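Local atomic coordinates of hypothetical protein SPy1581 (Streptococcus pyogenes, PDB entry 1YHF), a protein that is of unknown function but folds as a small single-domain cupin, related by sequence to the HP0902-like cupins. Residues D27-R32 against T43-D48; I66-A71 against A103-L108. All blocks are in the same frame, centred on the assembly; numbering follows the deposited sequence.

Contact 1 of 2, residues D27-R32 against T43-D48; sequences DQMLSR and TVFSLD
Leu-30 and Ser-46 grip each other by a pair of backbone hydrogen bonds, Leu-30 N to Ser-46 O (2.9 Å) and Ser-46 N to Leu-30 O (2.8 Å), and Arg-32 with Val-44 repeats the pattern. Strands 29-32 and 43-47 run antiparallel, their directions 164° apart; Asp-48 N to Gln-28 O (3.1 Å) continues the ladder just past their ends. Between the hydrogen-bonded pairs, CA of Met-29 and of Ser-31 lean on the carbonyl oxygens of Ser-46 and Val-44 as CA-H...O contacts.

This is the hairpin of strands 29-37 and 40-47, at one margin of the five-stranded sheet of the cupin beta-barrel, and strand 104-111 takes up the other side of 40-47.

Apolar contacts gather on the face that carries Met-29, Phe-45 and Leu-47. With CG anti to the backbone N (chi1 179°), selenomethionine Met-29 runs alongside Leu-47, CG to CD1 3.8 Å, then bends at chi3. Its selenium makes an oblique Met-aromatic contact with the Phe-45 ring, 5.2 Å from the centroid.

On the face of Leu-30 and Ser-46 a water donates to Gln-28 O and also to Ser-46 OG, the latter 2.7 Å from the water oxygen; that hydroxyl also bonds Met-23 O. At the open end of the hairpin Asp-48 OD2 accepts Asp-27 N (2.8 Å) on its anti side, from somewhat out of the carboxylate plane but nearly straight at 172°, although Asp-27 OD1 stands only 3.8 Å from Asp-48 OD2.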
loop_
_atom_site.group_PDB
_atom_site.type_symbol
_atom_site.label_atom_id
_atom_site.label_comp_id
_atom_site.label_asym_id
_atom_site.label_seq_id
_atom_site.Cartn_x
_atom_site.Cartn_y
_atom_site.Cartn_z
ATOM N N ASP A 27 -4.237 -0.289 -17.105
ATOM C CA ASP A 27 -4.178 -1.754 -16.924
ATOM C C ASP A 27 -2.953 -2.309 -16.169
ATOM O O ASP A 27 -2.554 -3.467 -16.371
ATOM C CB ASP A 27 -4.334 -2.455 -18.279
ATOM C CG ASP A 27 -5.644 -2.122 -18.944
ATOM O OD1 ASP A 27 -6.637 -1.924 -18.213
ATOM O OD2 ASP A 27 -5.666 -2.037 -20.188
ATOM N N GLN A 28 -2.385 -1.482 -15.291
ATOM C CA GLN A 28 -1.134 -1.799 -14.619
ATOM C C GLN A 28 -1.168 -1.441 -13.153
ATOM O O GLN A 28 -2.078 -0.742 -12.687
ATOM C CB GLN A 28 0.039 -1.056 -15.279
ATOM C CG GLN A 28 0.437 -1.651 -16.618
ATOM C CD GLN A 28 1.305 -0.714 -17.420
ATOM O OE1 GLN A 28 2.533 -0.840 -17.423
ATOM N NE2 GLN A 28 0.679 0.237 -18.098
HETATM N N MSE A 29 -0.163 -1.950 -12.450
HETATM C CA MSE A 29 0.074 -1.694 -11.043
HETATM C C MSE A 29 1.512 -1.235 -10.942
HETATM O O MSE A 29 2.406 -1.815 -11.566
HETATM C CB MSE A 29 -0.132 -2.959 -10.217
HETATM C CG MSE A 29 0.122 -2.731 -8.733
HETATM SE SE MSE A 29 -0.350 -4.243 -7.595
HETATM C CE MSE A 29 1.174 -5.416 -8.046
ATOM N N LEU A 30 1.718 -0.178 -10.159
ATOM C CA LEU A 30 3.027 0.433 -9.980
ATOM C C LEU A 30 3.327 0.543 -8.514
ATOM O O LEU A 30 2.432 0.749 -7.688
ATOM C CB LEU A 30 3.074 1.853 -10.558
ATOM C CG LEU A 30 3.370 2.142 -12.011
ATOM C CD1 LEU A 30 2.153 1.870 -12.890
ATOM C CD2 LEU A 30 3.837 3.604 -12.186
ATOM N N SER A 31 4.608 0.425 -8.194
ATOM C CA SER A 31 5.021 0.562 -6.836
ATOM C C SER A 31 6.331 1.274 -6.712
ATOM O O SER A 31 7.207 1.176 -7.584
ATOM C CB SER A 31 5.003 -0.805 -6.101
ATOM O OG SER A 31 6.026 -1.680 -6.532
ATOM N N ARG A 32 6.428 2.026 -5.624
ATOM C CA ARG A 32 7.638 2.655 -5.218
ATOM C C ARG A 32 7.896 2.147 -3.823
ATOM O O ARG A 32 7.148 2.469 -2.884
ATOM C CB ARG A 32 7.454 4.169 -5.225
ATOM C CG ARG A 32 8.741 4.924 -5.088
ATOM C CD ARG A 32 8.463 6.415 -5.143
ATOM N NE ARG A 32 8.126 6.900 -6.491
ATOM C CZ ARG A 32 8.976 7.496 -7.324
ATOM N NH1 ARG A 32 10.276 7.651 -7.008
ATOM N NH2 ARG A 32 8.521 7.933 -8.493
ATOM N N THR A 43 5.592 0.856 1.120
ATOM C CA THR A 43 5.447 0.893 -0.323
ATOM C C THR A 43 4.328 1.858 -0.710
ATOM O O THR A 43 3.276 1.865 -0.081
ATOM C CB THR A 43 5.130 -0.510 -0.915
ATOM O OG1 THR A 43 6.000 -1.503 -0.362
ATOM C CG2 THR A 43 5.321 -0.480 -2.429
ATOM N N VAL A 44 4.566 2.674 -1.738
ATOM C CA VAL A 44 3.478 3.432 -2.366
ATOM C C VAL A 44 3.044 2.666 -3.624
ATOM O O VAL A 44 3.875 2.246 -4.403
ATOM C CB VAL A 44 3.924 4.852 -2.741
ATOM C CG1 VAL A 44 2.678 5.691 -3.192
ATOM C CG2 VAL A 44 4.577 5.513 -1.539
ATOM N N PHE A 45 1.745 2.466 -3.787
ATOM C CA PHE A 45 1.198 1.693 -4.903
ATOM C C PHE A 45 0.254 2.546 -5.732
ATOM O O PHE A 45 -0.366 3.471 -5.218
ATOM C CB PHE A 45 0.344 0.542 -4.374
ATOM C CG PHE A 45 1.115 -0.674 -3.962
ATOM C CD1 PHE A 45 1.520 -1.612 -4.917
ATOM C CD2 PHE A 45 1.392 -0.918 -2.621
ATOM C CE1 PHE A 45 2.206 -2.777 -4.540
ATOM C CE2 PHE A 45 2.093 -2.065 -2.232
ATOM C CZ PHE A 45 2.493 -3.008 -3.200
ATOM N N SER A 46 0.114 2.212 -7.008
ATOM C CA SER A 46 -1.066 2.617 -7.751
ATOM C C SER A 46 -1.606 1.377 -8.458
ATOM O O SER A 46 -0.840 0.603 -8.990
ATOM C CB SER A 46 -0.717 3.699 -8.774
ATOM O OG SER A 46 -0.043 3.147 -9.887
ATOM N N LEU A 47 -2.922 1.211 -8.476
ATOM C CA LEU A 47 -3.549 0.167 -9.284
ATOM C C LEU A 47 -4.571 0.831 -10.171
ATOM O O LEU A 47 -5.364 1.631 -9.682
ATOM C CB LEU A 47 -4.258 -0.847 -8.400
ATOM C CG LEU A 47 -3.470 -1.891 -7.594
ATOM C CD1 LEU A 47 -2.608 -1.295 -6.462
ATOM C CD2 LEU A 47 -4.430 -2.927 -7.020
ATOM N N ASP A 48 -4.580 0.504 -11.461
ATOM C CA ASP A 48 -5.679 0.938 -12.323
ATOM C C ASP A 48 -6.944 0.197 -11.940
ATOM O O ASP A 48 -6.892 -0.875 -11.318
ATOM C CB ASP A 48 -5.367 0.682 -13.805
ATOM C CG ASP A 48 -6.270 1.498 -14.759
ATOM O OD1 ASP A 48 -6.897 2.488 -14.309
ATOM O OD2 ASP A 48 -6.363 1.126 -15.956
HETATM O O HOH W 1 -1.484 2.101 -11.912
#

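Contact 2 of 2, residues I66-A71 against A103-L108; sequences ILSGLA and AFQMLL
The Phe-104 ring has Ala-71 CB over one face, 3.6 Å from the centroid and only 8° off the ring normal, a CH-pi contact centred on the ring. The selenium of Met-106, from the same strand, lies at the edge in the ring plane. Ile-66 crosses the ring obliquely, its CD1 3.7 Å from Phe-104 CD1, and also reaches Met-106 CB. With chi1 at 78°, Phe-104 CG lies between the backbone N and the carbonyl carbon, and in that position the ring face meets Ala-71 CB.

A classic beta bulge interrupts the pairing: Leu-67 and Ser-68 both face Gln-105. Leu-67 N makes the firm bond to Gln-105 O (2.7 Å), whereas Ser-68 N reaches that oxygen only weakly, and Gln-105 N returns a weak bond to Ser-68 O. Outside the backbone, Ser-68 OG sits 2.5 Å from Gln-105 OE1, very short for a hydrogen bond, so the exact length is doubtful. The other end of that amide, NE2, bonds Val-22 O, which is consistent with the modelled flip of the group and ties the strand to the segment before the first hairpin.

Past the bulge the chain turns at Gly-69, where phi is positive (70°) and CA makes a CA-H...O contact with Ala-103 O at 3.3 Å.

Bulge and turn carry the chain from strand 61-68 in one sheet of the cupin beta-barrel into strand 70-75 in the other, and the buried Phe-104 side chain touches Ile-66 of the first and Ala-71 of the second. Ile-66 touches Val-82 of strand 78-83, and strand 40-47 flanks 104-111 on its other side.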
loop_
_atom_site.group_PDB
_atom_site.type_symbol
_atom_site.label_atom_id
_atom_site.label_comp_id
_atom_site.label_asym_id
_atom_site.label_seq_id
_atom_site.Cartn_x
_atom_site.Cartn_y
_atom_site.Cartn_z
ATOM N N ILE A 66 -5.550 5.020 1.831
ATOM C CA ILE A 66 -5.971 5.274 0.463
ATOM C C ILE A 66 -5.765 6.752 0.142
ATOM O O ILE A 66 -6.294 7.652 0.826
ATOM C CB ILE A 66 -7.428 4.754 0.178
ATOM C CG1 ILE A 66 -7.511 3.231 0.382
ATOM C CG2 ILE A 66 -7.927 5.138 -1.237
ATOM C CD1 ILE A 66 -6.673 2.406 -0.556
ATOM N N LEU A 67 -4.959 6.995 -0.885
ATOM C CA LEU A 67 -4.530 8.345 -1.216
ATOM C C LEU A 67 -5.386 8.990 -2.293
ATOM O O LEU A 67 -5.424 10.224 -2.410
ATOM C CB LEU A 67 -3.053 8.349 -1.631
ATOM C CG LEU A 67 -2.042 7.713 -0.686
ATOM C CD1 LEU A 67 -0.649 7.747 -1.346
ATOM C CD2 LEU A 67 -2.056 8.427 0.680
ATOM N N SER A 68 -6.039 8.149 -3.100
ATOM C CA SER A 68 -6.997 8.575 -4.118
ATOM C C SER A 68 -7.836 7.373 -4.542
ATOM O O SER A 68 -7.453 6.234 -4.320
ATOM C CB SER A 68 -6.280 9.180 -5.336
ATOM O OG SER A 68 -5.634 8.167 -6.104
ATOM N N GLY A 69 -8.984 7.632 -5.160
ATOM C CA GLY A 69 -9.855 6.562 -5.662
ATOM C C GLY A 69 -10.558 5.749 -4.590
ATOM O O GLY A 69 -10.850 6.242 -3.500
ATOM N N LEU A 70 -10.838 4.491 -4.913
ATOM C CA LEU A 70 -11.626 3.626 -4.034
ATOM C C LEU A 70 -11.137 2.199 -4.140
ATOM O O LEU A 70 -10.921 1.685 -5.232
ATOM C CB LEU A 70 -13.127 3.689 -4.401
ATOM C CG LEU A 70 -14.104 2.859 -3.550
ATOM C CD1 LEU A 70 -14.205 3.420 -2.135
ATOM C CD2 LEU A 70 -15.496 2.796 -4.173
ATOM N N ALA A 71 -10.981 1.546 -3.001
ATOM C CA ALA A 71 -10.428 0.209 -2.981
ATOM C C ALA A 71 -11.366 -0.675 -2.205
ATOM O O ALA A 71 -11.919 -0.248 -1.200
ATOM C CB ALA A 71 -9.026 0.201 -2.327
ATOM N N ALA A 103 -9.506 3.136 -10.129
ATOM C CA ALA A 103 -8.063 3.325 -9.996
ATOM C C ALA A 103 -7.826 3.929 -8.605
ATOM O O ALA A 103 -8.571 4.809 -8.157
ATOM C CB ALA A 103 -7.532 4.249 -11.087
ATOM N N PHE A 104 -6.833 3.418 -7.894
ATOM C CA PHE A 104 -6.519 3.991 -6.602
ATOM C C PHE A 104 -5.014 4.010 -6.356
ATOM O O PHE A 104 -4.254 3.304 -7.040
ATOM C CB PHE A 104 -7.318 3.290 -5.484
ATOM C CG PHE A 104 -6.775 1.934 -5.060
ATOM C CD1 PHE A 104 -5.786 1.839 -4.080
ATOM C CD2 PHE A 104 -7.301 0.753 -5.589
ATOM C CE1 PHE A 104 -5.299 0.594 -3.651
ATOM C CE2 PHE A 104 -6.822 -0.499 -5.173
ATOM C CZ PHE A 104 -5.806 -0.574 -4.196
ATOM N N GLN A 105 -4.606 4.855 -5.407
ATOM C CA GLN A 105 -3.219 4.949 -4.927
ATOM C C GLN A 105 -3.281 4.797 -3.423
ATOM O O GLN A 105 -4.247 5.281 -2.789
ATOM C CB GLN A 105 -2.611 6.305 -5.289
ATOM C CG GLN A 105 -2.372 6.478 -6.787
ATOM C CD GLN A 105 -2.391 7.910 -7.196
ATOM O OE1 GLN A 105 -3.311 8.650 -6.843
ATOM N NE2 GLN A 105 -1.377 8.329 -7.919
HETATM N N MSE A 106 -2.282 4.112 -2.856
HETATM C CA MSE A 106 -2.218 3.853 -1.423
HETATM C C MSE A 106 -0.815 3.883 -0.844
HETATM O O MSE A 106 0.175 3.627 -1.545
HETATM C CB MSE A 106 -2.829 2.485 -1.090
HETATM C CG MSE A 106 -2.147 1.315 -1.740
HETATM SE SE MSE A 106 -2.680 -0.352 -0.805
HETATM C CE MSE A 106 -2.057 -1.579 -2.096
ATOM N N LEU A 107 -0.738 4.215 0.440
ATOM C CA LEU A 107 0.480 4.009 1.188
ATOM C C LEU A 107 0.232 2.741 2.007
ATOM O O LEU A 107 -0.783 2.620 2.683
ATOM C CB LEU A 107 0.786 5.205 2.105
ATOM C CG LEU A 107 1.966 4.994 3.065
ATOM C CD1 LEU A 107 3.331 4.862 2.339
ATOM C CD2 LEU A 107 2.004 6.139 4.062
ATOM N N LEU A 108 1.162 1.801 1.912
ATOM C CA LEU A 108 1.089 0.536 2.611
ATOM C C LEU A 108 2.273 0.409 3.569
ATOM O O LEU A 108 3.427 0.416 3.154
ATOM C CB LEU A 108 1.051 -0.620 1.588
ATOM C CG LEU A 108 1.118 -2.030 2.191
ATOM C CD1 LEU A 108 -0.188 -2.348 2.925
ATOM C CD2 LEU A 108 1.430 -3.104 1.120
#

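Along the chain contact 1 is complete before either segment of contact 2 begins, and their centres lie 9 Å apart. Both belong to the five-stranded antiparallel sheet, in which strands 40-47 and 104-111 are neighbours: probable backbone hydrogen bonds, Leu-47 N to Phe-104 O and Thr-43 O to Leu-108 N, both 2.9 Å, join the two contacts, and Phe-45 packs on Leu-108. Contact 1 is the local hairpin at the sheet margin, while contact 2 brings together strands far apart in sequence and reaches on into the four-stranded sheet. The late strand 104-111 thus lies between early strands 40-47 and 61-68, the interleaved order expected of a cupin beta-barrel.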